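Local coordinates for protein cytokinin riboside 5'-monophosphate phosphoribohydrolase (PDB 5ZBL) that is a SLOG-clan protein with a Rossmann-like alpha/beta fold built round a parallel sheet, at residues 71-74 with 75-79; 92-95 with 96-100. All blocks are in the same frame, centred on the assembly; numbering follows the deposited sequence.

Contact 1 of 2, residues 71-74 with 75-79; sequences GVIT and ESLMK
The flat carbonyl group of Thr74 takes the backbone N-H of Met78, with Met78 N and Thr74 O 3.0 Å apart. This is the first turn of helix 75-79 starting directly from the end of strand 69-74. The other flat group is the carboxylate of Glu75: its OE1 lies 3.7 Å from Lys79 NZ, a long salt bridge along the outer side of the helix.

Thr74 also works through its side chain. With OG1 placed between its own backbone N and carbonyl carbon (chi1 62°), the hydroxyl turns back over the helix start, and Thr74 OG1 accepts from the backbone N of Leu77 at 3.2 Å, in a fairly straight bond of 166°. The hydroxyl thus satisfies the Leu77 N-H, which has no helix carbonyl one turn back, while Thr74 O takes the regular helix bond from Met78 N. Leu77 CG leans on the same hydroxyl, 3.5 Å from Thr74 OG1.

Beside this polar end sits an apolar patch. Ile73 sends its two branches to different neighbours: CG1 packs 3.9 Å from Leu77 CB, while CG2 faces Met78 SD at 4.1 Å, the side chains of Ile73 and Met78 meeting almost at right angles. Ile73 and Met78 both also touch Ile92 on the next strand, and Leu77 packs on Leu132 of the second subunit, so the short helix has a share in the dimer contact.

The axes of segments 71-74 and 75-79 stand at 90° to each other, a sharp turn made without any intervening loop residue. Thr74 caps the helix of a beta-alpha-beta unit, strand 69-74, helix 75-79 and strand 89-93, whose two strands lie side by side in the parallel sheet of a Rossmann-like alpha/beta fold.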
loop_
_atom_site.group_PDB
_atom_site.type_symbol
_atom_site.label_atom_id
_atom_site.label_comp_id
_atom_site.label_asym_id
_atom_site.label_seq_id
_atom_site.Cartn_x
_atom_site.Cartn_y
_atom_site.Cartn_z
ATOM N N GLY A 71 13.667 15.898 2.911
ATOM C CA GLY A 71 12.646 15.495 1.936
ATOM C C GLY A 71 13.261 14.665 0.818
ATOM O O GLY A 71 14.412 14.882 0.449
ATOM N N VAL A 72 12.468 13.732 0.290
ATOM C CA VAL A 72 12.806 12.876 -0.850
ATOM C C VAL A 72 11.588 12.907 -1.809
ATOM O O VAL A 72 10.496 12.462 -1.471
ATOM C CB VAL A 72 13.165 11.431 -0.418
ATOM C CG1 VAL A 72 13.724 10.618 -1.583
ATOM C CG2 VAL A 72 14.195 11.461 0.687
ATOM N N ILE A 73 11.821 13.453 -3.004
ATOM C CA ILE A 73 10.815 13.708 -4.002
ATOM C C ILE A 73 11.351 13.259 -5.351
ATOM O O ILE A 73 12.531 12.987 -5.480
ATOM C CB ILE A 73 10.478 15.210 -3.970
ATOM C CG1 ILE A 73 9.147 15.491 -4.661
ATOM C CG2 ILE A 73 11.602 16.053 -4.572
ATOM C CD1 ILE A 73 8.567 16.838 -4.276
ATOM N N THR A 74 10.483 13.138 -6.355
ATOM C CA THR A 74 10.890 12.747 -7.734
ATOM C C THR A 74 10.865 13.940 -8.642
ATOM O O THR A 74 10.199 14.926 -8.325
ATOM C CB THR A 74 9.909 11.758 -8.343
ATOM O OG1 THR A 74 8.619 12.389 -8.450
ATOM C CG2 THR A 74 9.781 10.498 -7.480
ATOM N N GLU A 75 11.560 13.845 -9.785
ATOM C CA GLU A 75 11.460 14.879 -10.836
ATOM C C GLU A 75 10.019 15.153 -11.234
ATOM O O GLU A 75 9.641 16.319 -11.337
ATOM C CB GLU A 75 12.285 14.535 -12.100
ATOM C CG GLU A 75 13.535 15.377 -12.272
ATOM C CD GLU A 75 13.247 16.835 -12.535
ATOM O OE1 GLU A 75 12.923 17.198 -13.681
ATOM O OE2 GLU A 75 13.360 17.625 -11.588
ATOM N N SER A 76 9.226 14.093 -11.465
ATOM C CA SER A 76 7.806 14.272 -11.840
ATOM C C SER A 76 7.077 15.211 -10.911
ATOM O O SER A 76 6.640 16.266 -11.329
ATOM C CB SER A 76 7.058 12.945 -11.901
ATOM O OG SER A 76 7.076 12.436 -13.220
ATOM N N LEU A 77 6.982 14.840 -9.635
ATOM C CA LEU A 77 6.292 15.669 -8.614
ATOM C C LEU A 77 6.932 17.054 -8.469
ATOM O O LEU A 77 6.235 18.036 -8.230
ATOM C CB LEU A 77 6.275 14.971 -7.251
ATOM C CG LEU A 77 5.647 13.568 -7.152
ATOM C CD1 LEU A 77 5.896 12.995 -5.772
ATOM C CD2 LEU A 77 4.148 13.543 -7.472
ATOM N N MET A 78 8.255 17.127 -8.654
ATOM C CA MET A 78 9.003 18.383 -8.598
ATOM C C MET A 78 8.649 19.335 -9.728
ATOM O O MET A 78 8.466 20.522 -9.479
ATOM C CB MET A 78 10.516 18.123 -8.642
ATOM C CG MET A 78 11.366 19.320 -8.241
ATOM S SD MET A 78 11.178 19.628 -6.473
ATOM C CE MET A 78 11.681 21.355 -6.377
ATOM N N LYS A 79 8.593 18.832 -10.964
ATOM C CA LYS A 79 8.115 19.646 -12.099
ATOM C C LYS A 79 6.671 20.083 -11.843
ATOM O O LYS A 79 6.234 21.087 -12.397
ATOM C CB LYS A 79 8.148 18.875 -13.439
ATOM C CG LYS A 79 9.468 18.848 -14.192
ATOM C CD LYS A 79 9.587 17.586 -15.058
ATOM C CE LYS A 79 10.043 17.872 -16.485
ATOM N NZ LYS A 79 11.219 18.783 -16.556
#

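Contact 2 of 2, residues 92-95 with 96-100; sequences IVPD and MHIRK. With SO4 (sulfate ion), chain H.
Asp95 is the N-cap of helix 96-106 and meets Ile98 at the turn after strand 89-93, a strand-turn-helix step of the Rossmann-like fold. From CB outward its atoms meet different partners. Asp95 CB lies 3.3 Å from sulfate O4. CG comes next to Ile98 CD1, having been swung between the backbone N and the carbonyl carbon (chi1 61°), which folds the carboxylate back over the helix start. Asp95 OD1 accepts from the backbone N of Ile98 at 3.0 Å, in a nearly straight bond of 165°, and also rests against His97 CB. The other carboxylate oxygen, Asp95 OD2, reaches only carbon across this contact: Ile98 CD1 at 3.7 Å. The backbone O of Asp95 takes Arg99 N, closing the first turn.

Under the cap, Ile98 is held by carbon on two sides, its CG2 against Val93 CB at 3.6 Å and its CD1 against Pro94 CD. Val93 CG2 also touches the backbone of Arg99, whose guanidinium end leads away to the backbone oxygen of Gly48. Asp95 itself packs on His97 of the second subunit.

The sulfate, probably from the crystallisation liquor, sits at the amino end of the helix, where the helix dipole would favour an anion: Met96 N donates to sulfate O4 at 3.0 Å with an angle of 175°, while Met96 CE stands 3.6 Å from O1.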
loop_
_atom_site.group_PDB
_atom_site.type_symbol
_atom_site.label_atom_id
_atom_site.label_comp_id
_atom_site.label_asym_id
_atom_site.label_seq_id
_atom_site.Cartn_x
_atom_site.Cartn_y
_atom_site.Cartn_z
ATOM N N ILE A 92 16.032 15.107 -4.878
ATOM C CA ILE A 92 15.314 14.748 -6.116
ATOM C C ILE A 92 15.901 13.492 -6.744
ATOM O O ILE A 92 17.098 13.458 -7.107
ATOM C CB ILE A 92 15.347 15.889 -7.141
ATOM C CG1 ILE A 92 14.878 17.188 -6.471
ATOM C CG2 ILE A 92 14.409 15.615 -8.322
ATOM C CD1 ILE A 92 15.029 18.384 -7.381
ATOM N N VAL A 93 15.073 12.457 -6.877
ATOM C CA VAL A 93 15.539 11.148 -7.424
ATOM C C VAL A 93 14.741 10.828 -8.679
ATOM O O VAL A 93 13.738 11.495 -8.924
ATOM C CB VAL A 93 15.533 10.018 -6.369
ATOM C CG1 VAL A 93 16.457 10.414 -5.227
ATOM C CG2 VAL A 93 14.134 9.734 -5.828
ATOM N N PRO A 94 15.235 9.906 -9.533
ATOM C CA PRO A 94 14.637 9.730 -10.858
ATOM C C PRO A 94 13.197 9.239 -10.866
ATOM O O PRO A 94 12.468 9.640 -11.726
ATOM C CB PRO A 94 15.517 8.656 -11.498
ATOM C CG PRO A 94 16.821 8.823 -10.849
ATOM C CD PRO A 94 16.474 9.127 -9.432
ATOM N N ASP A 95 12.828 8.347 -9.937
ATOM C CA ASP A 95 11.474 7.745 -9.882
ATOM C C ASP A 95 11.007 7.417 -8.485
ATOM O O ASP A 95 11.765 7.529 -7.514
ATOM C CB ASP A 95 11.389 6.520 -10.790
ATOM C CG ASP A 95 12.339 5.449 -10.410
ATOM O OD1 ASP A 95 12.281 5.013 -9.239
ATOM O OD2 ASP A 95 13.143 5.029 -11.275
ATOM N N MET A 96 9.744 7.023 -8.404
ATOM C CA MET A 96 9.048 6.743 -7.162
ATOM C C MET A 96 9.586 5.542 -6.434
ATOM O O MET A 96 9.568 5.511 -5.218
ATOM C CB MET A 96 7.544 6.567 -7.395
ATOM C CG MET A 96 6.681 7.263 -6.345
ATOM S SD MET A 96 6.253 8.964 -6.805
ATOM C CE MET A 96 5.075 8.710 -8.145
ATOM N N HIS A 97 10.087 4.565 -7.160
ATOM C CA HIS A 97 10.785 3.430 -6.559
ATOM C C HIS A 97 11.942 3.914 -5.690
ATOM O O HIS A 97 12.040 3.583 -4.506
ATOM C CB HIS A 97 11.345 2.544 -7.689
ATOM C CG HIS A 97 11.924 1.230 -7.243
ATOM N ND1 HIS A 97 13.075 0.706 -7.796
ATOM C CD2 HIS A 97 11.489 0.314 -6.351
ATOM C CE1 HIS A 97 13.326 -0.478 -7.262
ATOM N NE2 HIS A 97 12.378 -0.739 -6.382
ATOM N N ILE A 98 12.818 4.702 -6.316
ATOM C CA ILE A 98 14.029 5.174 -5.701
ATOM C C ILE A 98 13.570 6.065 -4.541
ATOM O O ILE A 98 14.092 5.946 -3.413
ATOM C CB ILE A 98 14.970 5.861 -6.734
ATOM C CG1 ILE A 98 15.476 4.821 -7.755
ATOM C CG2 ILE A 98 16.199 6.468 -6.059
ATOM C CD1 ILE A 98 16.086 5.428 -9.008
ATOM N N ARG A 99 12.529 6.873 -4.755
ATOM C CA ARG A 99 12.088 7.710 -3.646
ATOM C C ARG A 99 11.823 6.888 -2.345
ATOM O O ARG A 99 12.347 7.212 -1.272
ATOM C CB ARG A 99 10.883 8.488 -4.052
ATOM C CG ARG A 99 10.505 9.558 -3.085
ATOM C CD ARG A 99 9.057 9.751 -3.226
ATOM N NE ARG A 99 8.566 10.963 -2.647
ATOM C CZ ARG A 99 7.269 11.224 -2.562
ATOM N NH1 ARG A 99 6.368 10.322 -2.995
ATOM N NH2 ARG A 99 6.875 12.392 -2.037
ATOM N N LYS A 100 11.085 5.789 -2.472
ATOM C CA LYS A 100 10.686 4.975 -1.323
ATOM C C LYS A 100 11.854 4.210 -0.742
ATOM O O LYS A 100 11.991 4.122 0.485
ATOM C CB LYS A 100 9.658 3.943 -1.701
ATOM C CG LYS A 100 8.391 4.465 -2.287
ATOM C CD LYS A 100 7.458 3.276 -2.442
ATOM C CE LYS A 100 6.458 3.418 -3.547
ATOM N NZ LYS A 100 5.656 2.159 -3.560
HETATM S S SO4 H . 7.648 8.039 -11.610
HETATM O O1 SO4 H . 6.166 8.180 -11.561
HETATM O O2 SO4 H . 8.020 7.947 -13.043
HETATM O O3 SO4 H . 8.262 9.228 -10.962
HETATM O O4 SO4 H . 8.093 6.798 -10.919
#

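How the contacts relate
Contacts 1 and 2 follow in series along the chain, each marking the point where a strand ends and a helix begins; strand 89-93 is the next strand or helix after helix 75-79, with residues 80-88 between. Their centres are 8 Å apart because strands 69-74 and 89-93 are neighbours at one edge of the parallel sheet. The backbones are joined by a probable hydrogen bond from Val93 N to Ile73 O, and Arg99 NE reaches back to Val72 O at 2.7 Å. Thr74 CG2 packs on the start of helix 96-106. Two capped helix starts therefore lie side by side, close to a bound sulfate and to the second subunit.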